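Local coordinates for protein pullulanase (Bacillus acidopullulyticus, PDB 2WAN) that hydrolyses alpha-1,6-glucosidic linkages in pullulan and probably the branch points of starch-type polysaccharides, at residues G170-A175 / G203-G208; Y210-A215 / N227-T232; Y377-V382 / T390-Y395. All coordinates share one frame; numbering follows the deposited sequence.

Three contacts follow one another along the chain, and none encloses or crosses another. Interaction 1 comes first: it closes a 27-residue excursion by bringing the turn after strand 166-170 against the end of strand 198-205. Interaction 2 follows directly, pairing strand 208-216 with strand 223-233 as a hairpin. These two lie in the X25 domain with centres about 11 Å apart, and they touch: Asp171 OD1 is 2.7 Å from Gln211 N, probably a hydrogen bond, and Leu172 packs on Tyr210 and Tyr212. Interaction 3 closes a shorter hairpin in the carbohydrate-binding module 48, its centre more than 60 Å from the other two, where the module meets the catalytic region.

Interaction 1 (G170-A175 / G203-G208); sequences GDLQQA and GTLPAG
Leu205 spreads its two methyls over Leu172 and Ala175 of the facing loop. CD1 meets the methyl of Ala175, with Leu205 CD1 to Ala175 CB at 3.8 Å, and the same carbon comes within 4.1 Å of the backbone oxygen Leu172 O. The other branch, Leu205 CD2, reaches Leu172 CD2 at 4.1 Å, the two leucines meeting at a slant with one methyl each. Leu205 gets there with chi1 at -109°, well away from a staggered position, which turns its end toward the loop although its CB does not point that way. Ala175 CB has a second neighbour at the strand's exit, Pro206 CD at 4.1 Å, so the alanine methyl faces a leucine methyl and a proline ring carbon side by side. The side chains meet through carbon alone, and no hydrogen bond joins the two segments.

The loop owes its shape to a type I beta turn from Gly170 to Gln173, and residues 173-175 go on with helical backbone angles that present Ala175 to the strand. Strand 166-170, which leads into the turn, belongs to a three-stranded sheet, whereas strand 198-205 is part of a separate four-stranded sheet. The contact therefore bridges the two sheets at one end of the X25 domain, an arrangement consistent with a beta sandwich. Leu172 carries its CG between the backbone N and the carbonyl carbon, chi1 37°, and points into the space between the sheets, where Phe242 and Leu231 touch it as well as Leu205. Beside them Tyr210 lies against both leucines, its OH hydrogen-bonded to Pro206 O.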
loop_
_atom_site.group_PDB
_atom_site.type_symbol
_atom_site.label_atom_id
_atom_site.label_comp_id
_atom_site.label_asym_id
_atom_site.label_seq_id
_atom_site.Cartn_x
_atom_site.Cartn_y
_atom_site.Cartn_z
ATOM N N GLY A 170 -26.054 28.886 11.913
ATOM C CA GLY A 170 -26.630 30.184 12.265
ATOM C C GLY A 170 -25.598 31.115 12.851
ATOM O O GLY A 170 -24.392 30.884 12.697
ATOM N N ASP A 171 -26.066 32.161 13.527
ATOM C CA ASP A 171 -25.169 33.140 14.155
ATOM C C ASP A 171 -24.796 32.744 15.596
ATOM O O ASP A 171 -24.191 33.526 16.344
ATOM C CB ASP A 171 -25.745 34.558 14.076
ATOM C CG ASP A 171 -27.095 34.694 14.762
ATOM O OD1 ASP A 171 -27.531 33.757 15.454
ATOM O OD2 ASP A 171 -27.727 35.755 14.607
ATOM N N LEU A 172 -25.163 31.520 15.963
ATOM C CA LEU A 172 -24.817 30.939 17.254
ATOM C C LEU A 172 -23.638 29.978 17.149
ATOM O O LEU A 172 -23.250 29.363 18.148
ATOM C CB LEU A 172 -26.021 30.202 17.853
ATOM C CG LEU A 172 -27.008 29.406 16.988
ATOM C CD1 LEU A 172 -26.348 28.358 16.106
ATOM C CD2 LEU A 172 -28.046 28.761 17.877
ATOM N N GLN A 173 -23.081 29.845 15.945
ATOM C CA GLN A 173 -22.068 28.824 15.674
ATOM C C GLN A 173 -20.712 29.088 16.328
ATOM O O GLN A 173 -20.072 28.161 16.827
ATOM C CB GLN A 173 -21.917 28.578 14.174
ATOM C CG GLN A 173 -22.724 27.382 13.692
ATOM C CD GLN A 173 -22.471 27.061 12.237
ATOM O OE1 GLN A 173 -21.796 26.085 11.910
ATOM N NE2 GLN A 173 -22.997 27.892 11.355
ATOM N N GLN A 174 -20.287 30.350 16.320
ATOM C CA GLN A 174 -19.049 30.755 16.978
ATOM C C GLN A 174 -19.155 30.566 18.482
ATOM O O GLN A 174 -18.238 30.021 19.107
ATOM C CB GLN A 174 -18.695 32.203 16.639
ATOM C CG GLN A 174 -18.209 32.375 15.212
ATOM C CD GLN A 174 -17.737 33.776 14.908
ATOM O OE1 GLN A 174 -16.837 33.964 14.097
ATOM N NE2 GLN A 174 -18.347 34.770 15.549
ATOM N N ALA A 175 -20.285 30.994 19.044
ATOM C CA ALA A 175 -20.594 30.813 20.465
ATOM C C ALA A 175 -20.642 29.338 20.894
ATOM O O ALA A 175 -20.618 29.030 22.088
ATOM C CB ALA A 175 -21.900 31.512 20.812
ATOM N N GLY A 203 -25.313 22.529 23.930
ATOM C CA GLY A 203 -24.216 23.462 24.124
ATOM C C GLY A 203 -24.695 24.618 24.967
ATOM O O GLY A 203 -25.898 24.868 25.054
ATOM N N THR A 204 -23.757 25.322 25.595
ATOM C CA THR A 204 -24.096 26.481 26.417
ATOM C C THR A 204 -23.929 27.766 25.621
ATOM O O THR A 204 -22.886 28.005 25.016
ATOM C CB THR A 204 -23.257 26.533 27.719
ATOM O OG1 THR A 204 -23.259 25.240 28.332
ATOM C CG2 THR A 204 -23.840 27.552 28.697
ATOM N N LEU A 205 -24.981 28.578 25.629
ATOM C CA LEU A 205 -25.026 29.837 24.899
ATOM C C LEU A 205 -25.105 31.020 25.858
ATOM O O LEU A 205 -25.876 30.982 26.815
ATOM C CB LEU A 205 -26.242 29.847 23.963
ATOM C CG LEU A 205 -26.118 29.746 22.434
ATOM C CD1 LEU A 205 -24.767 29.244 21.946
ATOM C CD2 LEU A 205 -27.259 28.909 21.856
ATOM N N PRO A 206 -24.305 32.076 25.607
ATOM C CA PRO A 206 -24.468 33.318 26.368
ATOM C C PRO A 206 -25.812 33.984 26.066
ATOM O O PRO A 206 -26.417 33.712 25.020
ATOM C CB PRO A 206 -23.315 34.197 25.863
ATOM C CG PRO A 206 -22.322 33.240 25.276
ATOM C CD PRO A 206 -23.155 32.145 24.686
ATOM N N ALA A 207 -26.272 34.840 26.977
ATOM C CA ALA A 207 -27.512 35.597 26.796
ATOM C C ALA A 207 -27.556 36.308 25.443
ATOM O O ALA A 207 -26.520 36.740 24.930
ATOM C CB ALA A 207 -27.682 36.604 27.922
ATOM N N GLY A 208 -28.752 36.417 24.867
ATOM C CA GLY A 208 -28.946 37.174 23.628
ATOM C C GLY A 208 -29.901 36.539 22.636
ATOM O O GLY A 208 -30.470 35.479 22.898
#

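Interaction 2 (Y210-A215 / N227-T232); sequences YQYKIA and NNVSLT
Strands 210-215 and 228-232 run antiparallel, the axes of these short segments approaching to 4.5 Å with 138° between directions, and two hydrogen-bonded pairs, Tyr210 with Leu231 and Tyr212 with Val229, flank the non-hydrogen-bonded pair of Gln211 and Ser230. Each hydrogen-bonded pair makes both of its N-H to O=C bonds; the shortest is Tyr210 N to Leu231 O at 2.6 Å. Between them Gln211 CA comes to 3.1 Å from Val229 O, a CA-H...O contact.

On the face shared by Tyr210, Tyr212, Val229 and Leu231, the valine slides under the phenol of Tyr212. Its CB sits 3.9 Å from the ring centroid, 20° off the normal, a CH-pi contact, and Val229 CG1 touches the rim at Tyr212 CE2, 3.5 Å away. With CG between the backbone N and the carbonyl carbon (chi1 78°), the tyrosine leans over the neighbouring strand, side by side with Val229. Its OH is hydrogen-bonded to Asp253. Replacing Tyr212 by alanine removes the ring, which would probably uncover Val229 CB and leave Asp253 OD1 without its phenol partner. Tyr210 turns a ring edge to Leu231 O, which lies 3.7 Å from Tyr210 CD2.

Toward the hairpin's turn, the aliphatic part of Lys213 crosses the Asn228 amide obliquely, with Lys213 CD 3.3 Å from Asn228 ND2, while Lys213 NZ is hydrogen-bonded to Ser223 OG and Pro225 O in the same hairpin.

Strand 208-216 is the middle of a three-stranded sheet, with strand 166-170 along its other side; across the X25 domain, strands 238-245 and 250-253 cover the tyrosine face, Phe242 meeting the Tyr212 ring edge-to-face.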
loop_
_atom_site.group_PDB
_atom_site.type_symbol
_atom_site.label_atom_id
_atom_site.label_comp_id
_atom_site.label_asym_id
_atom_site.label_seq_id
_atom_site.Cartn_x
_atom_site.Cartn_y
_atom_site.Cartn_z
ATOM N N TYR A 210 -30.592 34.928 18.840
ATOM C CA TYR A 210 -29.868 34.152 17.826
ATOM C C TYR A 210 -30.793 33.695 16.707
ATOM O O TYR A 210 -32.011 33.751 16.840
ATOM C CB TYR A 210 -29.245 32.908 18.459
ATOM C CG TYR A 210 -28.235 33.181 19.549
ATOM C CD1 TYR A 210 -26.887 33.370 19.243
ATOM C CD2 TYR A 210 -28.625 33.235 20.889
ATOM C CE1 TYR A 210 -25.948 33.611 20.249
ATOM C CE2 TYR A 210 -27.698 33.479 21.900
ATOM C CZ TYR A 210 -26.364 33.663 21.574
ATOM O OH TYR A 210 -25.446 33.903 22.571
ATOM N N GLN A 211 -30.204 33.243 15.606
ATOM C CA GLN A 211 -30.962 32.577 14.552
ATOM C C GLN A 211 -30.279 31.288 14.150
ATOM O O GLN A 211 -29.051 31.225 14.107
ATOM C CB GLN A 211 -31.105 33.474 13.327
ATOM C CG GLN A 211 -32.262 34.440 13.396
ATOM C CD GLN A 211 -32.514 35.099 12.060
ATOM O OE1 GLN A 211 -33.505 35.795 11.875
ATOM N NE2 GLN A 211 -31.619 34.867 11.115
ATOM N N TYR A 212 -31.071 30.261 13.851
ATOM C CA TYR A 212 -30.497 29.006 13.390
ATOM C C TYR A 212 -31.377 28.205 12.427
ATOM O O TYR A 212 -32.587 28.457 12.288
ATOM C CB TYR A 212 -30.093 28.131 14.580
ATOM C CG TYR A 212 -31.267 27.445 15.226
ATOM C CD1 TYR A 212 -31.666 26.175 14.808
ATOM C CD2 TYR A 212 -31.995 28.068 16.244
ATOM C CE1 TYR A 212 -32.753 25.530 15.389
ATOM C CE2 TYR A 212 -33.091 27.433 16.832
ATOM C CZ TYR A 212 -33.457 26.162 16.396
ATOM O OH TYR A 212 -34.532 25.511 16.954
ATOM N N LYS A 213 -30.723 27.245 11.770
ATOM C CA LYS A 213 -31.343 26.209 10.966
ATOM C C LYS A 213 -30.543 24.914 11.161
ATOM O O LYS A 213 -29.526 24.888 11.877
ATOM C CB LYS A 213 -31.325 26.571 9.473
ATOM C CG LYS A 213 -32.070 27.837 9.090
ATOM C CD LYS A 213 -32.358 27.850 7.603
ATOM C CE LYS A 213 -33.610 27.030 7.304
ATOM N NZ LYS A 213 -33.939 26.972 5.863
ATOM N N ILE A 214 -31.012 23.850 10.519
ATOM C CA ILE A 214 -30.244 22.617 10.397
ATOM C C ILE A 214 -29.947 22.415 8.919
ATOM O O ILE A 214 -30.877 22.291 8.103
ATOM C CB ILE A 214 -31.024 21.396 10.975
ATOM C CG1 ILE A 214 -31.289 21.556 12.484
ATOM C CG2 ILE A 214 -30.319 20.075 10.662
ATOM C CD1 ILE A 214 -30.066 21.500 13.386
ATOM N N ALA A 215 -28.657 22.400 8.566
ATOM C CA ALA A 215 -28.237 22.161 7.187
ATOM C C ALA A 215 -27.754 20.735 7.033
ATOM O O ALA A 215 -27.053 20.216 7.904
ATOM C CB ALA A 215 -27.140 23.149 6.770
ATOM N N ASN A 227 -37.865 28.387 7.298
ATOM C CA ASN A 227 -37.290 29.693 7.586
ATOM C C ASN A 227 -36.253 29.616 8.696
ATOM O O ASN A 227 -36.161 28.600 9.393
ATOM C CB ASN A 227 -38.402 30.677 7.983
ATOM C CG ASN A 227 -39.456 30.860 6.887
ATOM O OD1 ASN A 227 -39.136 31.014 5.704
ATOM N ND2 ASN A 227 -40.723 30.856 7.289
ATOM N N ASN A 228 -35.479 30.687 8.869
ATOM C CA ASN A 228 -34.591 30.808 10.025
ATOM C C ASN A 228 -35.404 30.781 11.323
ATOM O O ASN A 228 -36.496 31.363 11.394
ATOM C CB ASN A 228 -33.761 32.108 9.964
ATOM C CG ASN A 228 -32.894 32.211 8.712
ATOM O OD1 ASN A 228 -32.673 33.308 8.184
ATOM N ND2 ASN A 228 -32.409 31.079 8.227
ATOM N N VAL A 229 -34.876 30.110 12.348
ATOM C CA VAL A 229 -35.552 30.031 13.645
ATOM C C VAL A 229 -34.947 31.039 14.622
ATOM O O VAL A 229 -33.722 31.087 14.794
ATOM C CB VAL A 229 -35.490 28.600 14.260
ATOM C CG1 VAL A 229 -36.225 28.555 15.601
ATOM C CG2 VAL A 229 -36.087 27.571 13.314
ATOM N N SER A 230 -35.809 31.833 15.258
ATOM C CA SER A 230 -35.390 32.788 16.298
ATOM C C SER A 230 -35.270 32.122 17.662
ATOM O O SER A 230 -36.159 31.371 18.075
ATOM C CB SER A 230 -36.376 33.958 16.399
ATOM O OG SER A 230 -36.428 34.675 15.179
ATOM N N LEU A 231 -34.173 32.431 18.351
ATOM C CA LEU A 231 -33.869 31.889 19.677
ATOM C C LEU A 231 -33.335 32.993 20.592
ATOM O O LEU A 231 -32.271 33.563 20.331
ATOM C CB LEU A 231 -32.839 30.751 19.569
ATOM C CG LEU A 231 -32.196 30.168 20.837
ATOM C CD1 LEU A 231 -33.164 29.268 21.574
ATOM C CD2 LEU A 231 -30.937 29.396 20.493
ATOM N N THR A 232 -34.076 33.296 21.655
ATOM C CA THR A 232 -33.596 34.232 22.667
ATOM C C THR A 232 -33.139 33.472 23.916
ATOM O O THR A 232 -33.882 32.663 24.472
ATOM C CB THR A 232 -34.648 35.312 23.028
ATOM O OG1 THR A 232 -35.853 34.682 23.467
ATOM C CG2 THR A 232 -34.968 36.171 21.827
#

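Interaction 3 (Y377-V382 / T390-Y395); sequences YYLYQV and TAVDPY
The Tyr378 ring carries a water over the centre of one face, the water oxygen standing 3.2 Å above the ring plane. Asp393 OD2 and Tyr380 CZ lie at the edge of the same ring. Tyr380 has Tyr378 CD2 over one face, offset toward the rim, and Asp393 at its edge. The carboxylate stands almost upright to the first ring, 86° between planes, and 57° from the second. Its CG is anti to the backbone N (chi1 -164°), which carries the acid toward both phenols. Tyr378 OH donates to Asp393 OD2 at 2.6 Å, from the anti side and somewhat out of plane; Tyr380 OH donates to the same Asp393 OD2 at 2.8 Å, from the opposite face of the carboxylate.

The water also stitches the backbones, donating a hydrogen bond to Tyr378 O at 2.9 Å and accepting one from Asp393 N at 2.9 Å. Further along, Tyr380 and Ala391 form a hydrogen-bonded antiparallel pair, with Tyr380 N to Ala391 O at 2.9 Å and Ala391 N to Tyr380 O at 2.8 Å. Leu379 CD2 lies beside Ala391 O and touches Val392 CG2 at 3.7 Å. The hairpin belongs to the carbohydrate-binding module 48, and helix 564-568 of the catalytic region packs on Ala391 and Pro394.

Asp393 OD1 accepts from Tyr395 N, making an Asx turn in the loop that follows the strand. One buried carboxylate thus receives three hydrogen bonds, two of them from phenols on a single oxygen, which would probably favour its charged form and fix its rotation.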
loop_
_atom_site.group_PDB
_atom_site.type_symbol
_atom_site.label_atom_id
_atom_site.label_comp_id
_atom_site.label_asym_id
_atom_site.label_seq_id
_atom_site.Cartn_x
_atom_site.Cartn_y
_atom_site.Cartn_z
ATOM N N TYR A 377 -0.075 -33.660 -3.680
ATOM C CA TYR A 377 -0.836 -32.460 -4.035
ATOM C C TYR A 377 -2.188 -32.480 -3.337
ATOM O O TYR A 377 -2.704 -33.553 -2.980
ATOM C CB TYR A 377 -1.004 -32.340 -5.557
ATOM C CG TYR A 377 0.319 -32.174 -6.281
ATOM C CD1 TYR A 377 1.097 -33.295 -6.650
ATOM C CD2 TYR A 377 0.820 -30.902 -6.561
ATOM C CE1 TYR A 377 2.320 -33.144 -7.308
ATOM C CE2 TYR A 377 2.053 -30.743 -7.213
ATOM C CZ TYR A 377 2.794 -31.861 -7.588
ATOM O OH TYR A 377 4.005 -31.683 -8.239
ATOM N N TYR A 378 -2.768 -31.306 -3.115
ATOM C CA TYR A 378 -4.061 -31.279 -2.442
ATOM C C TYR A 378 -4.913 -30.069 -2.786
ATOM O O TYR A 378 -4.430 -29.049 -3.313
ATOM C CB TYR A 378 -3.905 -31.358 -0.915
ATOM C CG TYR A 378 -3.423 -30.089 -0.188
ATOM C CD1 TYR A 378 -2.107 -29.636 -0.324
ATOM C CD2 TYR A 378 -4.285 -29.379 0.666
ATOM C CE1 TYR A 378 -1.660 -28.502 0.360
ATOM C CE2 TYR A 378 -3.847 -28.237 1.365
ATOM C CZ TYR A 378 -2.531 -27.817 1.208
ATOM O OH TYR A 378 -2.065 -26.733 1.889
ATOM N N LEU A 379 -6.201 -30.234 -2.516
ATOM C CA LEU A 379 -7.186 -29.164 -2.626
ATOM C C LEU A 379 -8.137 -29.293 -1.458
ATOM O O LEU A 379 -8.280 -30.395 -0.874
ATOM C CB LEU A 379 -8.003 -29.306 -3.909
ATOM C CG LEU A 379 -7.327 -28.972 -5.241
ATOM C CD1 LEU A 379 -8.181 -29.418 -6.421
ATOM C CD2 LEU A 379 -7.011 -27.466 -5.316
ATOM N N TYR A 380 -8.784 -28.178 -1.109
ATOM C CA TYR A 380 -9.971 -28.215 -0.227
ATOM C C TYR A 380 -11.245 -28.207 -1.054
ATOM O O TYR A 380 -11.368 -27.462 -2.019
ATOM C CB TYR A 380 -9.993 -27.033 0.765
ATOM C CG TYR A 380 -8.804 -26.992 1.705
ATOM C CD1 TYR A 380 -8.481 -28.094 2.512
ATOM C CD2 TYR A 380 -8.019 -25.838 1.817
ATOM C CE1 TYR A 380 -7.391 -28.053 3.382
ATOM C CE2 TYR A 380 -6.947 -25.781 2.705
ATOM C CZ TYR A 380 -6.627 -26.898 3.466
ATOM O OH TYR A 380 -5.559 -26.858 4.325
ATOM N N GLN A 381 -12.196 -29.049 -0.658
ATOM C CA GLN A 381 -13.508 -29.059 -1.273
ATOM C C GLN A 381 -14.490 -28.471 -0.260
ATOM O O GLN A 381 -14.696 -29.021 0.828
ATOM C CB GLN A 381 -13.880 -30.478 -1.694
ATOM C CG GLN A 381 -15.218 -30.551 -2.449
ATOM C CD GLN A 381 -15.538 -31.961 -2.910
ATOM O OE1 GLN A 381 -15.414 -32.280 -4.085
ATOM N NE2 GLN A 381 -15.922 -32.814 -1.975
ATOM N N VAL A 382 -15.042 -27.313 -0.604
ATOM C CA VAL A 382 -15.778 -26.502 0.358
ATOM C C VAL A 382 -17.220 -26.351 -0.085
ATOM O O VAL A 382 -17.489 -25.867 -1.190
ATOM C CB VAL A 382 -15.152 -25.079 0.509
ATOM C CG1 VAL A 382 -15.894 -24.280 1.563
ATOM C CG2 VAL A 382 -13.659 -25.167 0.870
ATOM N N THR A 390 -13.872 -26.421 -5.311
ATOM C CA THR A 390 -12.542 -26.752 -4.787
ATOM C C THR A 390 -11.667 -25.503 -4.795
ATOM O O THR A 390 -11.845 -24.607 -5.633
ATOM C CB THR A 390 -11.843 -27.871 -5.586
ATOM O OG1 THR A 390 -11.733 -27.473 -6.950
ATOM C CG2 THR A 390 -12.645 -29.172 -5.515
ATOM N N ALA A 391 -10.713 -25.457 -3.876
ATOM C CA ALA A 391 -9.819 -24.299 -3.767
ATOM C C ALA A 391 -8.421 -24.760 -3.363
ATOM O O ALA A 391 -8.252 -25.749 -2.634
ATOM C CB ALA A 391 -10.367 -23.295 -2.759
ATOM N N VAL A 392 -7.425 -24.054 -3.881
ATOM C CA VAL A 392 -6.047 -24.195 -3.414
ATOM C C VAL A 392 -5.942 -23.484 -2.055
ATOM O O VAL A 392 -6.497 -22.394 -1.860
ATOM C CB VAL A 392 -5.042 -23.615 -4.460
ATOM C CG1 VAL A 392 -3.574 -23.648 -3.922
ATOM C CG2 VAL A 392 -5.147 -24.362 -5.782
ATOM N N ASP A 393 -5.268 -24.128 -1.106
ATOM C CA ASP A 393 -4.995 -23.545 0.193
ATOM C C ASP A 393 -4.318 -22.168 0.034
ATOM O O ASP A 393 -3.239 -22.100 -0.541
ATOM C CB ASP A 393 -4.055 -24.480 0.948
ATOM C CG ASP A 393 -3.999 -24.197 2.439
ATOM O OD1 ASP A 393 -4.274 -23.058 2.849
ATOM O OD2 ASP A 393 -3.697 -25.148 3.218
ATOM N N PRO A 394 -4.937 -21.082 0.558
ATOM C CA PRO A 394 -4.276 -19.763 0.504
ATOM C C PRO A 394 -2.903 -19.761 1.185
ATOM O O PRO A 394 -2.060 -18.902 0.883
ATOM C CB PRO A 394 -5.248 -18.858 1.275
ATOM C CG PRO A 394 -6.586 -19.476 1.017
ATOM C CD PRO A 394 -6.294 -20.969 1.135
ATOM N N TYR A 395 -2.691 -20.712 2.094
ATOM C CA TYR A 395 -1.423 -20.844 2.800
ATOM C C TYR A 395 -0.435 -21.834 2.163
ATOM O O TYR A 395 0.605 -22.085 2.756
ATOM C CB TYR A 395 -1.668 -21.232 4.274
ATOM C CG TYR A 395 -2.085 -20.081 5.163
ATOM C CD1 TYR A 395 -3.396 -19.581 5.126
ATOM C CD2 TYR A 395 -1.165 -19.477 6.039
ATOM C CE1 TYR A 395 -3.798 -18.516 5.950
ATOM C CE2 TYR A 395 -1.551 -18.403 6.869
ATOM C CZ TYR A 395 -2.878 -17.938 6.817
ATOM O OH TYR A 395 -3.268 -16.873 7.592
HETATM O O HOH W 1 -4.083 -26.753 -1.653
#